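Local coordinates for protein O-methyltransferase, putative (Bacillus cereus, PDB 3DUL) that probably transfers a methyl group from S-adenosyl-L-methionine to an oxygen atom of an acceptor substrate not yet identified, at residues Asp41-Gln46 with Gly212-Ile217; Tyr149-Leu154 with Ala195-Val200. All coordinates share one frame; numbering follows the deposited sequence.

Contact 1: Asp41-Gln46 with Gly212-Ile217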
loop_
_atom_site.group_PDB
_atom_site.type_symbol
_atom_site.label_atom_id
_atom_site.label_comp_id
_atom_site.label_asym_id
_atom_site.label_seq_id
_atom_site.Cartn_x
_atom_site.Cartn_y
_atom_site.Cartn_z
ATOM N N ASP B 41 -7.403 16.147 -6.405
ATOM C CA ASP B 41 -6.587 16.366 -5.226
ATOM C C ASP B 41 -5.125 16.038 -5.515
ATOM O O ASP B 41 -4.820 15.315 -6.458
ATOM C CB ASP B 41 -7.120 15.511 -4.079
ATOM C CG ASP B 41 -6.361 15.726 -2.798
ATOM O OD1 ASP B 41 -6.099 16.893 -2.450
ATOM O OD2 ASP B 41 -6.034 14.730 -2.134
ATOM N N VAL B 42 -4.225 16.585 -4.707
ATOM C CA VAL B 42 -2.794 16.350 -4.882
ATOM C C VAL B 42 -2.275 15.655 -3.637
ATOM O O VAL B 42 -2.389 16.187 -2.531
ATOM C CB VAL B 42 -2.031 17.676 -5.073
ATOM C CG1 VAL B 42 -0.574 17.395 -5.395
ATOM C CG2 VAL B 42 -2.677 18.492 -6.184
ATOM N N SER B 43 -1.701 14.470 -3.817
ATOM C CA SER B 43 -1.205 13.697 -2.685
ATOM C C SER B 43 0.212 13.161 -2.848
ATOM O O SER B 43 0.433 12.142 -3.511
ATOM C CB SER B 43 -2.159 12.530 -2.408
ATOM O OG SER B 43 -1.709 11.745 -1.317
ATOM N N PRO B 44 1.197 13.853 -2.255
ATOM C CA PRO B 44 2.590 13.413 -2.340
ATOM C C PRO B 44 2.741 12.014 -1.728
ATOM O O PRO B 44 3.524 11.199 -2.220
ATOM C CB PRO B 44 3.336 14.470 -1.530
ATOM C CG PRO B 44 2.533 15.703 -1.777
ATOM C CD PRO B 44 1.107 15.207 -1.674
ATOM N N THR B 45 2.001 11.745 -0.650
ATOM C CA THR B 45 2.074 10.430 -0.007
ATOM C C THR B 45 1.549 9.336 -0.938
ATOM O O THR B 45 2.061 8.216 -0.927
ATOM C CB THR B 45 1.311 10.383 1.354
ATOM O OG1 THR B 45 0.011 10.977 1.217
ATOM C CG2 THR B 45 2.106 11.110 2.442
ATOM N N GLN B 46 0.537 9.644 -1.747
ATOM C CA GLN B 46 0.037 8.644 -2.687
ATOM C C GLN B 46 1.044 8.484 -3.827
ATOM O O GLN B 46 1.274 7.384 -4.327
ATOM C CB GLN B 46 -1.326 9.027 -3.274
ATOM C CG GLN B 46 -1.910 7.873 -4.087
ATOM C CD GLN B 46 -3.108 8.260 -4.921
ATOM O OE1 GLN B 46 -3.018 9.118 -5.804
ATOM N NE2 GLN B 46 -4.238 7.619 -4.656
ATOM N N GLY B 212 -8.218 16.818 1.406
ATOM C CA GLY B 212 -8.840 15.649 2.008
ATOM C C GLY B 212 -8.050 14.367 1.816
ATOM O O GLY B 212 -6.895 14.390 1.399
ATOM N N TYR B 213 -8.676 13.239 2.124
ATOM C CA TYR B 213 -8.023 11.948 1.973
ATOM C C TYR B 213 -8.400 11.270 0.661
ATOM O O TYR B 213 -9.557 11.299 0.246
ATOM C CB TYR B 213 -8.383 11.029 3.144
ATOM C CG TYR B 213 -7.796 11.462 4.461
ATOM C CD1 TYR B 213 -8.349 12.523 5.180
ATOM C CD2 TYR B 213 -6.661 10.837 4.976
ATOM C CE1 TYR B 213 -7.782 12.949 6.376
ATOM C CE2 TYR B 213 -6.087 11.255 6.172
ATOM C CZ TYR B 213 -6.649 12.313 6.865
ATOM O OH TYR B 213 -6.069 12.751 8.035
ATOM N N ASP B 214 -7.407 10.669 0.010
ATOM C CA ASP B 214 -7.611 9.963 -1.249
ATOM C C ASP B 214 -7.954 8.512 -0.955
ATOM O O ASP B 214 -7.157 7.799 -0.356
ATOM C CB ASP B 214 -6.339 9.984 -2.095
ATOM C CG ASP B 214 -6.053 11.338 -2.700
ATOM O OD1 ASP B 214 -5.959 12.329 -1.942
ATOM O OD2 ASP B 214 -5.909 11.405 -3.939
ATOM N N GLY B 215 -9.138 8.077 -1.369
ATOM C CA GLY B 215 -9.518 6.694 -1.152
ATOM C C GLY B 215 -9.165 5.896 -2.391
ATOM O O GLY B 215 -9.404 6.358 -3.507
ATOM N N PHE B 216 -8.576 4.713 -2.227
ATOM C CA PHE B 216 -8.243 3.910 -3.398
ATOM C C PHE B 216 -8.195 2.410 -3.148
ATOM O O PHE B 216 -8.044 1.956 -2.019
ATOM C CB PHE B 216 -6.915 4.367 -4.023
ATOM C CG PHE B 216 -5.727 4.259 -3.104
ATOM C CD1 PHE B 216 -5.453 5.253 -2.172
ATOM C CD2 PHE B 216 -4.870 3.171 -3.188
ATOM C CE1 PHE B 216 -4.338 5.169 -1.333
ATOM C CE2 PHE B 216 -3.749 3.074 -2.352
ATOM C CZ PHE B 216 -3.484 4.074 -1.425
ATOM N N ILE B 217 -8.345 1.650 -4.222
ATOM C CA ILE B 217 -8.308 0.195 -4.142
ATOM C C ILE B 217 -6.948 -0.291 -4.629
ATOM O O ILE B 217 -6.346 0.298 -5.520
ATOM C CB ILE B 217 -9.385 -0.457 -5.041
ATOM C CG1 ILE B 217 -9.332 -1.981 -4.901
ATOM C CG2 ILE B 217 -9.152 -0.079 -6.492
ATOM C CD1 ILE B 217 -10.166 -2.731 -5.917
HETATM O O HOH W 1 -4.245 12.565 -5.567
#
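Ser43 OG, on the side chain whose CB lies against Asp214, is held twice: it accepts the N-H of Gln46 at 3.1 Å from Gln46 N, and it donates to the carbonyl of Val208. The first bond makes Ser43 the N-cap of helix 44-57, with OG swung anti to its own backbone N (chi1 180°) and turned back to the first turn of the helix. Ser43 CB sits 3.8 Å from Asp214 OD1. That same oxygen is modelled only 2.4 Å from Asp41 OD2, a doubtfully short approach for two carboxylates. Asp41 OD1 is tied down separately by the hydroxyl of Ser210 and the backbone N of Lys211, so the group is anchored on the turn leading into the strand. A water bridges the far oxygen, 2.6 Å from Asp214 OD2, to the backbone, 2.9 Å from Asp41 O.

Strand 212-221 is the antiparallel strand between 162-170 and 200-209 in the class I methyltransferase sheet, order 3-2-1-4-5-7-6, and here the start of helix 44-57 packs onto one face of it, beside Val42, which binds S-adenosyl-L-homocysteine. Gln46 reaches across with CG anti to its backbone N (chi1 -172°) and the chain stretched out beyond. Its NE2 passes 3.6 Å from Phe216 CD1, the amide and ring planes 76° apart. The same amide nitrogen is hydrogen-bonded to Asp166, and one residue earlier Thr45 O accepts from Thr203 OG1 of the second subunit.

Contact 2: Tyr149-Leu154 with Ala195-Val200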
loop_
_atom_site.group_PDB
_atom_site.type_symbol
_atom_site.label_atom_id
_atom_site.label_comp_id
_atom_site.label_asym_id
_atom_site.label_seq_id
_atom_site.Cartn_x
_atom_site.Cartn_y
_atom_site.Cartn_z
ATOM N N TYR B 149 -13.016 1.172 -16.793
ATOM C CA TYR B 149 -11.557 1.172 -16.788
ATOM C C TYR B 149 -10.992 0.004 -15.989
ATOM O O TYR B 149 -9.926 -0.517 -16.310
ATOM C CB TYR B 149 -11.033 2.510 -16.258
ATOM C CG TYR B 149 -11.380 3.676 -17.173
ATOM C CD1 TYR B 149 -11.868 3.452 -18.464
ATOM C CD2 TYR B 149 -11.241 4.995 -16.743
ATOM C CE1 TYR B 149 -12.219 4.513 -19.303
ATOM C CE2 TYR B 149 -11.588 6.068 -17.580
ATOM C CZ TYR B 149 -12.076 5.817 -18.852
ATOM O OH TYR B 149 -12.433 6.863 -19.676
ATOM N N PHE B 150 -11.711 -0.410 -14.955
ATOM C CA PHE B 150 -11.252 -1.542 -14.160
ATOM C C PHE B 150 -11.290 -2.798 -15.022
ATOM O O PHE B 150 -10.314 -3.547 -15.077
ATOM C CB PHE B 150 -12.127 -1.749 -12.929
ATOM C CG PHE B 150 -11.867 -3.056 -12.231
ATOM C CD1 PHE B 150 -10.682 -3.259 -11.539
ATOM C CD2 PHE B 150 -12.787 -4.099 -12.311
ATOM C CE1 PHE B 150 -10.408 -4.487 -10.937
ATOM C CE2 PHE B 150 -12.526 -5.329 -11.714
ATOM C CZ PHE B 150 -11.332 -5.523 -11.026
ATOM N N GLU B 151 -12.418 -3.034 -15.692
ATOM C CA GLU B 151 -12.544 -4.212 -16.550
ATOM C C GLU B 151 -11.508 -4.183 -17.664
ATOM O O GLU B 151 -10.949 -5.220 -18.030
ATOM C CB GLU B 151 -13.960 -4.306 -17.147
ATOM C CG GLU B 151 -15.045 -4.718 -16.153
ATOM C CD GLU B 151 -14.781 -6.067 -15.505
ATOM O OE1 GLU B 151 -14.449 -7.029 -16.231
ATOM O OE2 GLU B 151 -14.909 -6.170 -14.267
ATOM N N TRP B 152 -11.239 -2.997 -18.210
ATOM C CA TRP B 152 -10.233 -2.903 -19.256
ATOM C C TRP B 152 -8.830 -3.124 -18.682
ATOM O O TRP B 152 -7.971 -3.679 -19.354
ATOM C CB TRP B 152 -10.308 -1.551 -19.988
ATOM C CG TRP B 152 -11.113 -1.664 -21.259
ATOM C CD1 TRP B 152 -12.438 -1.349 -21.432
ATOM C CD2 TRP B 152 -10.677 -2.245 -22.496
ATOM N NE1 TRP B 152 -12.848 -1.707 -22.699
ATOM C CE2 TRP B 152 -11.788 -2.256 -23.372
ATOM C CE3 TRP B 152 -9.453 -2.761 -22.949
ATOM C CZ2 TRP B 152 -11.710 -2.765 -24.675
ATOM C CZ3 TRP B 152 -9.378 -3.266 -24.246
ATOM C CH2 TRP B 152 -10.504 -3.263 -25.093
ATOM N N ALA B 153 -8.608 -2.690 -17.445
ATOM C CA ALA B 153 -7.301 -2.885 -16.790
ATOM C C ALA B 153 -7.035 -4.390 -16.725
ATOM O O ALA B 153 -5.957 -4.870 -17.105
ATOM C CB ALA B 153 -7.331 -2.305 -15.383
ATOM N N LEU B 154 -8.039 -5.119 -16.243
ATOM C CA LEU B 154 -7.968 -6.577 -16.119
ATOM C C LEU B 154 -7.681 -7.204 -17.473
ATOM O O LEU B 154 -6.840 -8.088 -17.609
ATOM C CB LEU B 154 -9.301 -7.131 -15.608
ATOM C CG LEU B 154 -9.371 -7.825 -14.251
ATOM C CD1 LEU B 154 -10.705 -8.545 -14.159
ATOM C CD2 LEU B 154 -8.228 -8.833 -14.096
ATOM N N ALA B 195 -15.673 -7.048 -5.815
ATOM C CA ALA B 195 -15.983 -8.230 -5.022
ATOM C C ALA B 195 -16.586 -9.293 -5.933
ATOM O O ALA B 195 -16.413 -10.491 -5.713
ATOM C CB ALA B 195 -16.965 -7.873 -3.916
ATOM N N ALA B 196 -17.285 -8.842 -6.969
ATOM C CA ALA B 196 -17.921 -9.748 -7.917
ATOM C C ALA B 196 -16.966 -10.186 -9.021
ATOM O O ALA B 196 -17.379 -10.843 -9.977
ATOM C CB ALA B 196 -19.153 -9.083 -8.528
ATOM N N GLU B 197 -15.692 -9.815 -8.887
ATOM C CA GLU B 197 -14.682 -10.181 -9.874
ATOM C C GLU B 197 -13.675 -11.179 -9.296
ATOM O O GLU B 197 -12.711 -10.795 -8.632
ATOM C CB GLU B 197 -13.946 -8.935 -10.373
ATOM C CG GLU B 197 -12.855 -9.239 -11.380
ATOM C CD GLU B 197 -13.348 -10.063 -12.555
ATOM O OE1 GLU B 197 -14.031 -9.504 -13.444
ATOM O OE2 GLU B 197 -13.057 -11.275 -12.587
ATOM N N PRO B 198 -13.885 -12.477 -9.560
ATOM C CA PRO B 198 -13.032 -13.573 -9.089
ATOM C C PRO B 198 -11.571 -13.517 -9.533
ATOM O O PRO B 198 -10.706 -14.070 -8.860
ATOM C CB PRO B 198 -13.737 -14.818 -9.631
ATOM C CG PRO B 198 -15.180 -14.388 -9.695
ATOM C CD PRO B 198 -15.064 -13.007 -10.272
ATOM N N ARG B 199 -11.302 -12.863 -10.659
ATOM C CA ARG B 199 -9.939 -12.765 -11.181
ATOM C C ARG B 199 -9.002 -11.845 -10.409
ATOM O O ARG B 199 -7.825 -11.729 -10.759
ATOM C CB ARG B 199 -9.955 -12.325 -12.647
ATOM C CG ARG B 199 -10.352 -13.419 -13.625
ATOM C CD ARG B 199 -10.289 -12.913 -15.055
ATOM N NE ARG B 199 -11.136 -11.740 -15.239
ATOM C CZ ARG B 199 -11.279 -11.093 -16.389
ATOM N NH1 ARG B 199 -10.628 -11.500 -17.471
ATOM N NH2 ARG B 199 -12.084 -10.041 -16.458
ATOM N N VAL B 200 -9.508 -11.184 -9.374
ATOM C CA VAL B 200 -8.665 -10.291 -8.585
ATOM C C VAL B 200 -8.893 -10.426 -7.087
ATOM O O VAL B 200 -9.947 -10.872 -6.635
ATOM C CB VAL B 200 -8.899 -8.804 -8.957
ATOM C CG1 VAL B 200 -8.781 -8.613 -10.456
ATOM C CG2 VAL B 200 -10.256 -8.351 -8.458
HETATM O O HOH W 2 -11.854 -7.781 -18.179
#
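The Arg199 guanidinium is laid against Leu154, whose CD2 stands 4.2 Å above one face of it, displaced from the middle of the group. At the edge of the guanidinium, in its plane, are Glu151 OE1 and the carboxylate of Glu197. The other flat group, the Phe150 ring, is met at its edge, where Phe150 CE2 is 3.9 Å from Glu197 CG. Val200 CG2 also meets that edge, at CZ, the Phe150 and Val200 side chains approaching head-on.

The charges form a network. Glu197 accepts the backbone N-H of Arg199, 3.1 Å from Arg199 N to Glu197 OE2, through the lone pair pointing away from its other oxygen; the same OE2 also takes a weak hydrogen bond from Arg199 NE, part of a salt bridge. Glu197 can reach back this way because its chain bends at chi2 (54°), curling over the type I turn that runs from Glu197 to Val200. Across the contact the pairing is looser: Glu151 OE1 is a long 3.8 Å from Arg199 NH2, its carboxylate plane 24° from the guanidinium. A water fills in, accepting from Arg199 NH2 at 2.8 Å and donating to Glu151 O and weakly to Glu151 OE1. Glu151 and Glu197 also bring their carboxylates near each other, and Arg199, close to both, would be expected to offset their repulsion.

Beneath the charges Leu154 CD2 rests 3.7 Å from Val200 CG1, and Phe150 continues the apolar layer onto Phe190 and Ile194. This is helix-on-loop packing at the flank of the Rossmann-like methyltransferase fold: helix 146-155 against the connection from helix 188-195 into strand 200-209, outermost in this chain's sheet.

Contact 1 is buried and nearer the centre of the subunit than contact 2, about 10 against 17 Å between centres; contact 2 lies at a partly exposed surface, its centre about 22 Å from that of contact 1. Strand 200-209 connects them: Val200, in contact 2, starts it, while Thr207 further along touches Ser43 and Gln46 of contact 1, and the neighbouring strand 212-221 supplies half of contact 1. The chemistry follows the place. In the interior, carboxylates, an amide and a helix cap are pinned by specific partners next to the cofactor site and the second subunit. At the surface, a water-assisted charge network overlies an apolar seam.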